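Local coordinates for protein PTS system, IIA component (Streptococcus pneumoniae serotype 4, PDB 5T3U) that probably accepts and passes on a phosphoryl group as the IIA component of a mannose-family sugar phosphotransferase system linked to fucose utilization, at residues Thr26-Val39 against Ile104-Ser116. Residues are numbered along the deposited sequence; the frame is centred on the assembly and turned at random.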
loop_
_atom_site.group_PDB
_atom_site.type_symbol
_atom_site.label_atom_id
_atom_site.label_comp_id
_atom_site.label_asym_id
_atom_site.label_seq_id
_atom_site.Cartn_x
_atom_site.Cartn_y
_atom_site.Cartn_z
ATOM N N THR A 26 -6.537 7.356 2.879
ATOM C CA THR A 26 -7.195 6.157 3.408
ATOM C C THR A 26 -6.906 5.972 4.891
ATOM O O THR A 26 -7.815 5.664 5.667
ATOM C CB THR A 26 -6.759 4.935 2.624
ATOM O OG1 THR A 26 -7.257 5.059 1.289
ATOM C CG2 THR A 26 -7.283 3.640 3.246
ATOM N N ALA A 27 -5.648 6.163 5.302
ATOM C CA ALA A 27 -5.298 6.015 6.715
ATOM C C ALA A 27 -6.092 6.993 7.586
ATOM O O ALA A 27 -6.471 6.644 8.703
ATOM C CB ALA A 27 -3.750 6.186 6.956
ATOM N N GLU A 28 -6.356 8.197 7.057
ATOM C CA GLU A 28 -7.083 9.227 7.801
ATOM C C GLU A 28 -8.555 8.862 7.990
ATOM O O GLU A 28 -9.212 9.355 8.931
ATOM C CB GLU A 28 -6.916 10.602 7.148
ATOM C CG GLU A 28 -5.468 11.129 7.279
ATOM C CD GLU A 28 -5.194 12.374 6.478
ATOM O OE1 GLU A 28 -5.648 12.479 5.315
ATOM O OE2 GLU A 28 -4.491 13.258 7.003
ATOM N N MET A 29 -9.057 7.972 7.130
ATOM C CA MET A 29 -10.426 7.472 7.289
ATOM C C MET A 29 -10.516 6.626 8.543
ATOM O O MET A 29 -11.590 6.500 9.128
ATOM C CB MET A 29 -10.877 6.687 6.071
ATOM C CG MET A 29 -11.136 7.571 4.859
ATOM S SD MET A 29 -11.632 6.646 3.388
ATOM C CE MET A 29 -13.196 5.957 3.954
ATOM N N PHE A 30 -9.387 6.074 8.973
ATOM C CA PHE A 30 -9.343 5.283 10.196
ATOM C C PHE A 30 -8.898 6.052 11.430
ATOM O O PHE A 30 -9.453 5.857 12.494
ATOM C CB PHE A 30 -8.475 4.026 9.998
ATOM C CG PHE A 30 -9.001 3.116 8.918
ATOM C CD1 PHE A 30 -10.101 2.294 9.162
ATOM C CD2 PHE A 30 -8.421 3.101 7.668
ATOM C CE1 PHE A 30 -10.616 1.466 8.158
ATOM C CE2 PHE A 30 -8.915 2.271 6.666
ATOM C CZ PHE A 30 -10.024 1.470 6.902
ATOM N N VAL A 31 -7.900 6.923 11.293
ATOM C CA VAL A 31 -7.271 7.546 12.459
ATOM C C VAL A 31 -7.543 9.051 12.577
ATOM O O VAL A 31 -7.057 9.697 13.503
ATOM C CB VAL A 31 -5.738 7.282 12.473
ATOM C CG1 VAL A 31 -5.470 5.790 12.423
ATOM C CG2 VAL A 31 -5.066 7.946 11.284
ATOM N N GLY A 32 -8.311 9.607 11.645
ATOM C CA GLY A 32 -8.611 11.047 11.636
ATOM C C GLY A 32 -7.562 11.853 10.874
ATOM O O GLY A 32 -6.450 11.368 10.600
ATOM N N GLU A 33 -7.934 13.084 10.538
ATOM C CA GLU A 33 -7.113 13.976 9.722
ATOM C C GLU A 33 -5.764 14.266 10.413
ATOM O O GLU A 33 -5.722 14.466 11.612
ATOM C CB GLU A 33 -7.891 15.286 9.474
ATOM C CG GLU A 33 -7.501 16.006 8.167
ATOM C CD GLU A 33 -7.429 17.538 8.309
ATOM O OE1 GLU A 33 -7.167 18.026 9.438
ATOM O OE2 GLU A 33 -7.586 18.252 7.286
ATOM N N THR A 34 -4.661 14.242 9.672
ATOM C CA THR A 34 -3.359 14.574 10.266
ATOM C C THR A 34 -2.956 15.991 9.837
ATOM O O THR A 34 -3.557 16.560 8.926
ATOM C CB THR A 34 -2.228 13.576 9.846
ATOM O OG1 THR A 34 -2.135 13.533 8.423
ATOM C CG2 THR A 34 -2.494 12.172 10.363
ATOM N N THR A 35 -1.916 16.538 10.466
ATOM C CA THR A 35 -1.349 17.824 10.043
ATOM C C THR A 35 0.116 17.699 9.588
ATOM O O THR A 35 0.826 16.742 9.927
ATOM C CB THR A 35 -1.432 18.890 11.154
ATOM O OG1 THR A 35 -0.685 18.436 12.285
ATOM C CG2 THR A 35 -2.918 19.139 11.604
ATOM N N ASN A 36 0.536 18.716 8.851
ATOM C CA ASN A 36 1.825 18.857 8.188
ATOM C C ASN A 36 3.076 18.836 9.078
ATOM O O ASN A 36 4.155 18.521 8.621
ATOM C CB ASN A 36 1.799 20.224 7.478
ATOM C CG ASN A 36 2.471 20.192 6.160
ATOM O OD1 ASN A 36 2.497 19.155 5.484
ATOM N ND2 ASN A 36 3.014 21.347 5.744
ATOM N N ASP A 37 2.940 19.205 10.337
ATOM C CA ASP A 37 4.064 19.118 11.251
ATOM C C ASP A 37 4.262 17.693 11.781
ATOM O O ASP A 37 5.209 17.462 12.521
ATOM C CB ASP A 37 3.888 20.090 12.434
ATOM C CG ASP A 37 2.599 19.849 13.190
ATOM O OD1 ASP A 37 1.635 19.353 12.571
ATOM O OD2 ASP A 37 2.529 20.166 14.402
ATOM N N ARG A 38 3.357 16.759 11.456
ATOM C CA ARG A 38 3.498 15.355 11.924
ATOM C C ARG A 38 3.597 14.341 10.787
ATOM O O ARG A 38 4.283 13.340 10.907
ATOM C CB ARG A 38 2.324 14.923 12.817
ATOM C CG ARG A 38 2.015 15.818 13.971
ATOM C CD ARG A 38 3.199 15.986 14.922
ATOM N NE ARG A 38 3.774 14.724 15.415
ATOM C CZ ARG A 38 3.316 14.024 16.455
ATOM N NH1 ARG A 38 2.238 14.419 17.120
ATOM N NH2 ARG A 38 3.933 12.901 16.831
ATOM N N VAL A 39 2.873 14.579 9.702
ATOM C CA VAL A 39 2.787 13.636 8.585
ATOM C C VAL A 39 2.773 14.354 7.269
ATOM O O VAL A 39 2.066 15.369 7.091
ATOM C CB VAL A 39 1.504 12.724 8.665
ATOM C CG1 VAL A 39 1.504 11.689 7.521
ATOM C CG2 VAL A 39 1.425 12.015 10.021
ATOM N N ILE A 104 -1.320 -0.386 4.275
ATOM C CA ILE A 104 -2.188 0.456 5.105
ATOM C C ILE A 104 -2.021 0.103 6.594
ATOM O O ILE A 104 -1.881 0.989 7.414
ATOM C CB ILE A 104 -3.655 0.437 4.590
ATOM C CG1 ILE A 104 -3.797 1.445 3.461
ATOM C CG2 ILE A 104 -4.722 0.711 5.723
ATOM C CD1 ILE A 104 -3.669 2.907 3.868
ATOM N N PRO A 105 -1.967 -1.196 6.945
ATOM C CA PRO A 105 -1.775 -1.518 8.378
ATOM C C PRO A 105 -0.539 -0.883 9.047
ATOM O O PRO A 105 -0.650 -0.421 10.193
ATOM C CB PRO A 105 -1.645 -3.039 8.367
ATOM C CG PRO A 105 -2.539 -3.460 7.203
ATOM C CD PRO A 105 -2.231 -2.421 6.152
ATOM N N LEU A 106 0.615 -0.873 8.366
ATOM C CA LEU A 106 1.794 -0.158 8.868
ATOM C C LEU A 106 1.524 1.337 9.066
ATOM O O LEU A 106 1.787 1.891 10.153
ATOM C CB LEU A 106 2.994 -0.342 7.925
ATOM C CG LEU A 106 4.362 0.241 8.420
ATOM C CD1 LEU A 106 4.789 -0.249 9.795
ATOM C CD2 LEU A 106 5.453 -0.092 7.405
ATOM N N LEU A 107 0.992 1.996 8.027
ATOM C CA LEU A 107 0.771 3.446 8.088
ATOM C C LEU A 107 -0.195 3.797 9.220
ATOM O O LEU A 107 0.109 4.644 10.057
ATOM C CB LEU A 107 0.307 4.029 6.731
ATOM C CG LEU A 107 0.066 5.564 6.735
ATOM C CD1 LEU A 107 1.285 6.372 7.290
ATOM C CD2 LEU A 107 -0.361 6.082 5.336
ATOM N N VAL A 108 -1.339 3.114 9.276
ATOM C CA VAL A 108 -2.295 3.296 10.367
ATOM C C VAL A 108 -1.682 3.137 11.754
ATOM O O VAL A 108 -1.921 3.964 12.625
ATOM C CB VAL A 108 -3.509 2.323 10.227
ATOM C CG1 VAL A 108 -4.360 2.337 11.527
ATOM C CG2 VAL A 108 -4.340 2.725 9.024
ATOM N N GLU A 109 -0.918 2.065 11.965
ATOM C CA GLU A 109 -0.319 1.817 13.266
ATOM C C GLU A 109 0.707 2.893 13.649
ATOM O O GLU A 109 0.780 3.304 14.808
ATOM C CB GLU A 109 0.379 0.441 13.264
ATOM C CG GLU A 109 1.210 0.151 14.527
ATOM C CD GLU A 109 0.418 0.324 15.835
ATOM O OE1 GLU A 109 -0.810 0.041 15.863
ATOM O OE2 GLU A 109 1.029 0.749 16.846
ATOM N N LEU A 110 1.546 3.292 12.690
ATOM C CA LEU A 110 2.532 4.349 12.950
ATOM C C LEU A 110 1.843 5.672 13.267
ATOM O O LEU A 110 2.280 6.401 14.177
ATOM C CB LEU A 110 3.511 4.482 11.787
ATOM C CG LEU A 110 4.511 3.317 11.700
ATOM C CD1 LEU A 110 5.404 3.371 10.439
ATOM C CD2 LEU A 110 5.360 3.202 13.008
ATOM N N ILE A 111 0.750 5.993 12.574
ATOM C CA ILE A 111 0.044 7.247 12.943
ATOM C C ILE A 111 -0.560 7.148 14.360
ATOM O O ILE A 111 -0.372 8.048 15.195
ATOM C CB ILE A 111 -1.004 7.694 11.913
ATOM C CG1 ILE A 111 -0.344 8.057 10.585
ATOM C CG2 ILE A 111 -1.782 8.948 12.433
ATOM C CD1 ILE A 111 -1.357 8.224 9.389
ATOM N N SER A 112 -1.226 6.029 14.650
ATOM C CA SER A 112 -1.889 5.832 15.952
ATOM C C SER A 112 -0.944 5.894 17.136
ATOM O O SER A 112 -1.370 6.215 18.252
ATOM C CB SER A 112 -2.636 4.491 15.981
ATOM O OG SER A 112 -3.544 4.456 14.900
ATOM N N SER A 113 0.327 5.565 16.900
ATOM C CA SER A 113 1.312 5.446 17.970
ATOM C C SER A 113 2.377 6.563 17.947
ATOM O O SER A 113 3.377 6.495 18.685
ATOM C CB SER A 113 1.960 4.059 17.936
ATOM O OG SER A 113 2.723 3.877 16.746
ATOM N N TYR A 114 2.158 7.606 17.146
ATOM C CA TYR A 114 3.223 8.601 16.982
ATOM C C TYR A 114 3.451 9.567 18.172
ATOM O O TYR A 114 4.383 10.387 18.150
ATOM C CB TYR A 114 3.169 9.314 15.633
ATOM C CG TYR A 114 1.996 10.239 15.310
ATOM C CD1 TYR A 114 1.104 10.699 16.286
ATOM C CD2 TYR A 114 1.810 10.674 13.996
ATOM C CE1 TYR A 114 0.059 11.575 15.946
ATOM C CE2 TYR A 114 0.792 11.511 13.652
ATOM C CZ TYR A 114 -0.084 11.968 14.624
ATOM O OH TYR A 114 -1.100 12.811 14.235
ATOM N N ASP A 115 2.619 9.450 19.206
ATOM C CA ASP A 115 2.837 10.216 20.432
ATOM C C ASP A 115 3.259 9.298 21.561
ATOM O O ASP A 115 3.323 9.701 22.731
ATOM C CB ASP A 115 1.581 11.005 20.829
ATOM C CG ASP A 115 1.226 12.056 19.817
ATOM O OD1 ASP A 115 2.139 12.770 19.361
ATOM O OD2 ASP A 115 0.028 12.176 19.480
ATOM N N SER A 116 3.578 8.070 21.195
ATOM C CA SER A 116 3.876 7.044 22.163
ATOM C C SER A 116 5.283 6.467 21.936
ATOM O O SER A 116 5.876 6.637 20.868
ATOM C CB SER A 116 2.800 5.955 22.089
ATOM O OG SER A 116 3.199 4.810 22.826
HETATM O O HOH W 1 -1.341 15.076 12.713
#
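Arg-38 lays its guanidinium flat over one face of the Tyr-114 ring, a cation-pi stack with CZ of Arg-38 4.0 Å from the ring centroid and the planes 30° apart. It closes one end of a helix pair in the mannose-type IIA alpha/beta fold, where helices 19-31 and 104-112 pack together against the parallel sheet; segments 26-31 and 104-112 cross at -48°.

Bends at chi2 and chi3 fold the arginine back over the ring. Its two terminal nitrogens converge end-on on one oxygen: NH1 of Arg-38 lies 2.8 Å from OD1 of Asp-115, on the syn lone pair, while NH2 meets OD1 from above the carboxylate plane. NH2 also bonds to Arg-9 O of strand 7-16, which ties the salt bridge to the sheet. At the edge of the tyrosine ring, in plane, sits CG2 of Val-39.

Between the helices the seam is apolar. Ala-27 brings its CB to Leu-107 CD2 at 3.8 Å, with Val-108 and Ile-111 also in contact, and so lets the backbones come close. Val-31, one turn on, splits its methyls: CG1 lies against Val-108 CG1 and Ser-112 OG, whereas CG2 presses on Ile-111 CG2 at 3.6 Å. At the far end Thr-26 turns its methyl to Ile-104 CD1, and its hydroxyl bonds to His-16 O of the second subunit.

From the last turns of the helix, Glu-28 OE2 takes bonds from both N and OG1 of Thr-34, steadying the loop beyond. One water accepts from Thr-35 N and sits 2.7 Å from Tyr-114 OH, bridging that loop to the ring.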